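Local structure of beta sliding clamp (Borrelia burgdorferi, 6DJ8) at residues C17-I22 against D88-F93; E111-G114 against E119-E122. The protein probably forms a ring-shaped head-to-tail homodimer around DNA that tethers DNA polymerases and other proteins to the template and makes replication processive. All coordinates share one frame; numbering follows the deposited sequence.

Interaction 1: residues C17-I22 against D88-F93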
# COMPACT_ATOMS: atom_id res chain seq x y z
N CYS A 17 11.05 -28.16 -11.22
CA CYS A 17 11.76 -26.89 -11.27
C CYS A 17 12.02 -26.40 -9.86
O CYS A 17 11.45 -26.90 -8.88
CB CYS A 17 10.96 -25.84 -12.04
SG CYS A 17 9.40 -25.46 -11.27
N GLU A 18 12.90 -25.42 -9.77
CA GLU A 18 13.12 -24.72 -8.51
C GLU A 18 11.98 -23.73 -8.29
O GLU A 18 11.71 -22.87 -9.14
CB GLU A 18 14.48 -24.01 -8.54
CG GLU A 18 14.81 -23.20 -7.31
CD GLU A 18 16.30 -22.97 -7.16
OE1 GLU A 18 17.09 -23.72 -7.78
OE2 GLU A 18 16.68 -22.03 -6.42
N THR A 19 11.29 -23.88 -7.16
CA THR A 19 10.09 -23.09 -6.90
C THR A 19 10.38 -21.59 -6.94
O THR A 19 9.64 -20.82 -7.57
CB THR A 19 9.50 -23.48 -5.55
OG1 THR A 19 9.30 -24.90 -5.52
CG2 THR A 19 8.17 -22.80 -5.34
N ASN A 20 11.41 -21.15 -6.21
CA ASN A 20 11.68 -19.72 -6.16
C ASN A 20 12.03 -19.19 -7.54
O ASN A 20 11.65 -18.07 -7.90
CB ASN A 20 12.80 -19.42 -5.17
CG ASN A 20 12.95 -17.91 -4.91
OD1 ASN A 20 13.86 -17.27 -5.42
ND2 ASN A 20 12.02 -17.35 -4.14
N GLN A 21 12.73 -19.99 -8.35
CA GLN A 21 13.11 -19.51 -9.68
C GLN A 21 11.88 -19.33 -10.56
O GLN A 21 11.68 -18.26 -11.15
CB GLN A 21 14.09 -20.47 -10.34
CG GLN A 21 14.58 -19.98 -11.71
CD GLN A 21 15.61 -20.90 -12.30
OE1 GLN A 21 15.65 -22.09 -11.96
NE2 GLN A 21 16.47 -20.37 -13.18
N ILE A 22 11.03 -20.36 -10.65
CA ILE A 22 9.89 -20.21 -11.54
C ILE A 22 8.93 -19.15 -11.00
O ILE A 22 8.25 -18.47 -11.78
CB ILE A 22 9.19 -21.55 -11.80
CG1 ILE A 22 8.25 -21.39 -13.01
CG2 ILE A 22 8.47 -22.04 -10.52
CD1 ILE A 22 7.48 -22.61 -13.40
N ASP A 88 -0.13 -17.68 -8.39
CA ASP A 88 -0.66 -17.99 -7.07
C ASP A 88 -0.29 -19.40 -6.64
O ASP A 88 0.13 -19.62 -5.50
CB ASP A 88 -2.18 -17.80 -7.06
CG ASP A 88 -2.57 -16.34 -7.02
OD1 ASP A 88 -1.69 -15.49 -6.80
OD2 ASP A 88 -3.76 -16.03 -7.23
N ALA A 89 -0.39 -20.36 -7.57
CA ALA A 89 -0.04 -21.74 -7.26
C ALA A 89 1.39 -21.85 -6.77
O ALA A 89 1.67 -22.48 -5.74
CB ALA A 89 -0.25 -22.62 -8.50
N VAL A 90 2.32 -21.23 -7.49
CA VAL A 90 3.72 -21.33 -7.12
C VAL A 90 4.00 -20.58 -5.81
O VAL A 90 4.83 -21.01 -5.00
CB VAL A 90 4.57 -20.82 -8.31
CG1 VAL A 90 5.99 -20.61 -7.91
CG2 VAL A 90 4.43 -21.82 -9.50
N LYS A 91 3.34 -19.44 -5.59
CA LYS A 91 3.45 -18.79 -4.28
C LYS A 91 2.88 -19.70 -3.19
O LYS A 91 3.43 -19.79 -2.08
CB LYS A 91 2.70 -17.46 -4.27
CG LYS A 91 3.56 -16.26 -4.69
CD LYS A 91 2.85 -14.91 -4.55
CE LYS A 91 2.81 -14.39 -3.10
NZ LYS A 91 1.99 -15.16 -2.12
N ALA A 92 1.77 -20.36 -3.49
CA ALA A 92 1.15 -21.24 -2.50
C ALA A 92 2.14 -22.31 -2.05
O ALA A 92 2.16 -22.68 -0.88
CB ALA A 92 -0.11 -21.88 -3.09
N PHE A 93 3.00 -22.77 -2.96
CA PHE A 93 3.97 -23.82 -2.67
C PHE A 93 5.39 -23.28 -2.46
O PHE A 93 6.36 -24.04 -2.57
CB PHE A 93 3.93 -24.86 -3.80
CG PHE A 93 2.94 -25.99 -3.55
CD1 PHE A 93 2.02 -25.91 -2.51
CD2 PHE A 93 2.93 -27.13 -4.34
CE1 PHE A 93 1.11 -26.95 -2.26
CE2 PHE A 93 2.02 -28.18 -4.11
CZ PHE A 93 1.10 -28.09 -3.06

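Interaction 2: residues E111-G114 against E119-E122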
# COMPACT_ATOMS: atom_id res chain seq x y z
N GLU A 111 -1.36 -30.37 -12.34
CA GLU A 111 -1.38 -30.93 -10.99
C GLU A 111 0.00 -30.66 -10.43
O GLU A 111 1.01 -31.04 -11.03
CB GLU A 111 -1.69 -32.42 -11.01
CG GLU A 111 -2.78 -32.80 -12.00
CD GLU A 111 -4.05 -33.27 -11.34
OE1 GLU A 111 -4.11 -33.29 -10.09
OE2 GLU A 111 -5.00 -33.64 -12.07
N ILE A 112 0.05 -30.00 -9.28
CA ILE A 112 1.30 -29.53 -8.70
C ILE A 112 1.46 -30.15 -7.33
O ILE A 112 0.51 -30.17 -6.53
CB ILE A 112 1.35 -28.00 -8.64
CG1 ILE A 112 0.96 -27.42 -10.00
CG2 ILE A 112 2.71 -27.52 -8.18
CD1 ILE A 112 1.15 -25.89 -10.13
N MET A 113 2.65 -30.66 -7.06
CA MET A 113 2.97 -31.26 -5.78
C MET A 113 4.40 -30.87 -5.47
O MET A 113 5.17 -30.50 -6.36
CB MET A 113 2.79 -32.79 -5.82
CG MET A 113 3.67 -33.47 -6.87
SD MET A 113 2.81 -34.74 -7.84
CE MET A 113 1.51 -33.75 -8.58
N GLY A 114 4.75 -30.91 -4.19
CA GLY A 114 6.13 -30.68 -3.83
C GLY A 114 6.97 -31.83 -4.34
O GLY A 114 6.57 -32.99 -4.25
N GLU A 119 9.92 -40.66 -0.38
CA GLU A 119 8.60 -41.21 -0.67
C GLU A 119 7.47 -40.24 -0.38
O GLU A 119 7.52 -39.46 0.57
CB GLU A 119 8.39 -42.49 0.14
CG GLU A 119 7.47 -43.51 -0.49
CD GLU A 119 8.23 -44.62 -1.19
OE1 GLU A 119 8.13 -44.71 -2.43
OE2 GLU A 119 8.92 -45.39 -0.51
N LYS A 120 6.42 -40.31 -1.21
CA LYS A 120 5.18 -39.59 -0.96
C LYS A 120 4.27 -40.44 -0.09
O LYS A 120 4.22 -41.66 -0.22
CB LYS A 120 4.47 -39.25 -2.27
CG LYS A 120 5.27 -38.32 -3.17
CD LYS A 120 4.41 -37.76 -4.29
CE LYS A 120 5.19 -36.77 -5.14
NZ LYS A 120 5.88 -35.77 -4.27
N GLU A 121 3.57 -39.78 0.83
CA GLU A 121 2.60 -40.46 1.68
C GLU A 121 1.24 -40.48 0.98
O GLU A 121 1.08 -39.98 -0.14
CB GLU A 121 2.52 -39.77 3.05
CG GLU A 121 3.81 -39.80 3.86
CD GLU A 121 3.69 -39.04 5.18
OE1 GLU A 121 3.55 -37.80 5.14
OE2 GLU A 121 3.73 -39.68 6.26
N GLU A 122 0.25 -41.06 1.65
CA GLU A 122 -1.11 -41.05 1.11
C GLU A 122 -1.62 -39.63 0.92
O GLU A 122 -2.22 -39.31 -0.11
CB GLU A 122 -2.04 -41.84 2.04

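Interaction 1: residues C17-I22 against D88-F93
Thr19 and Val90 meet through branches set by their first torsions: CG2 of Thr19 and CG1 of Val90 both stand anti to their own backbone N (chi1 of Val90 167°), and each is carried to the facing helix. The two methyl carbons, Thr19 CG2 and Val90 CG1, lie 4.0 Å apart. Val90 CG1 also rests on the backbone of the first helical turn, 3.7 Å from Thr19 O, and reaches on to Ile22, whose CG2 branch meets it at 3.9 Å. Ile22 and Val90 cross at about a right angle, and Ile22 CG2 faces both methyls of Val90, CG1 more closely than Val90 CG2 (4.2 Å). On the C-terminal side of Val90, Thr19 CG2 lies against the backbone where helix 83-92 ends, 3.5 Å from Phe93 O and 3.8 Å from Val90 O. This is helix-to-helix packing in the N-terminal domain, one of the three similar domains from which each subunit of this ring-forming family is built; here helices 19-29 and 83-92 lie side by side against an antiparallel sheet. Ile99 of strand 98-104 touches Thr19, Val90 and Phe93 from that sheet, while Met23 and Ile26 of helix 19-29 add further apolar contacts to Val90. Because the same torsion that sends the Thr19 methyl across the contact turns its hydroxyl another way, OG1 can hydrogen-bond to Tyr96 O, and a buried hydroxyl is satisfied outside the two segments. The Phe93 ring leads away from Thr19 and packs edge-to-face with Tyr96. At the end of helix 83-92, Ala92 O accepts a hydrogen bond from Arg293 of the second subunit.

Interaction 2: residues E111-G114 against E119-E122
Met113 and Lys120 cross at about a right angle where the connection between two antiparallel strands, 109-114 and 126-130, folds back beside the end of the first. These strands are neighbours in the sheet of the N-terminal domain, and the connecting loop carries Lys120 at its exposed surface. The lysine reaches back to the strand end in a nearly extended chain that bends only at its last torsion (chi4 -49°), which turns the ammonium group toward Gly114 while the methylene before it passes Met113. There Lys120 CE lies 4.0 Å from Met113 CG and 4.1 Å from Met113 SD, so the aliphatic part of the lysine runs across the methionine chain rather than alongside it. The Met113 side chain also touches Lys100 and Val102 of strand 98-104 and His126 of strand 126-130, which seats the methionine against both flanking strands. Only one hydrogen bond joins the two segments, and it runs from a side chain to the backbone, spanning main chains whose nearest CA atoms, of Gly114 and Lys120, are 9.4 Å apart. Nearby, Glu121 OE1 forms a salt bridge with Lys331 of the second subunit, so the same loop takes part in contacts between subunits. The ammonium nitrogen Lys120 NZ donates to Gly114 O at 2.9 Å, approaching almost head-on, with a C=O...N angle of 173°.

How the interactions relate
Both interactions belong to the N-terminal domain, their centres 15 Å apart, and they follow one another along the chain: 17-22 with 88-93 closes before 111-114 with 119-122 opens. Interaction 1 pairs two helices over the sheet that holds strands 14-18 and 109-114, whereas interaction 2 ties a loop to the end of strand 109-114. They meet directly through the Phe93 ring, whose CE2 lies 3.5 Å from Ile112 O, and through Ala89 CB, 3.9 Å from Ile112 CD1. The helical layer is thereby packed onto the strand that bears the loop. Residues from both regions also touch the second subunit, placing this part of the domain at the dimer interface.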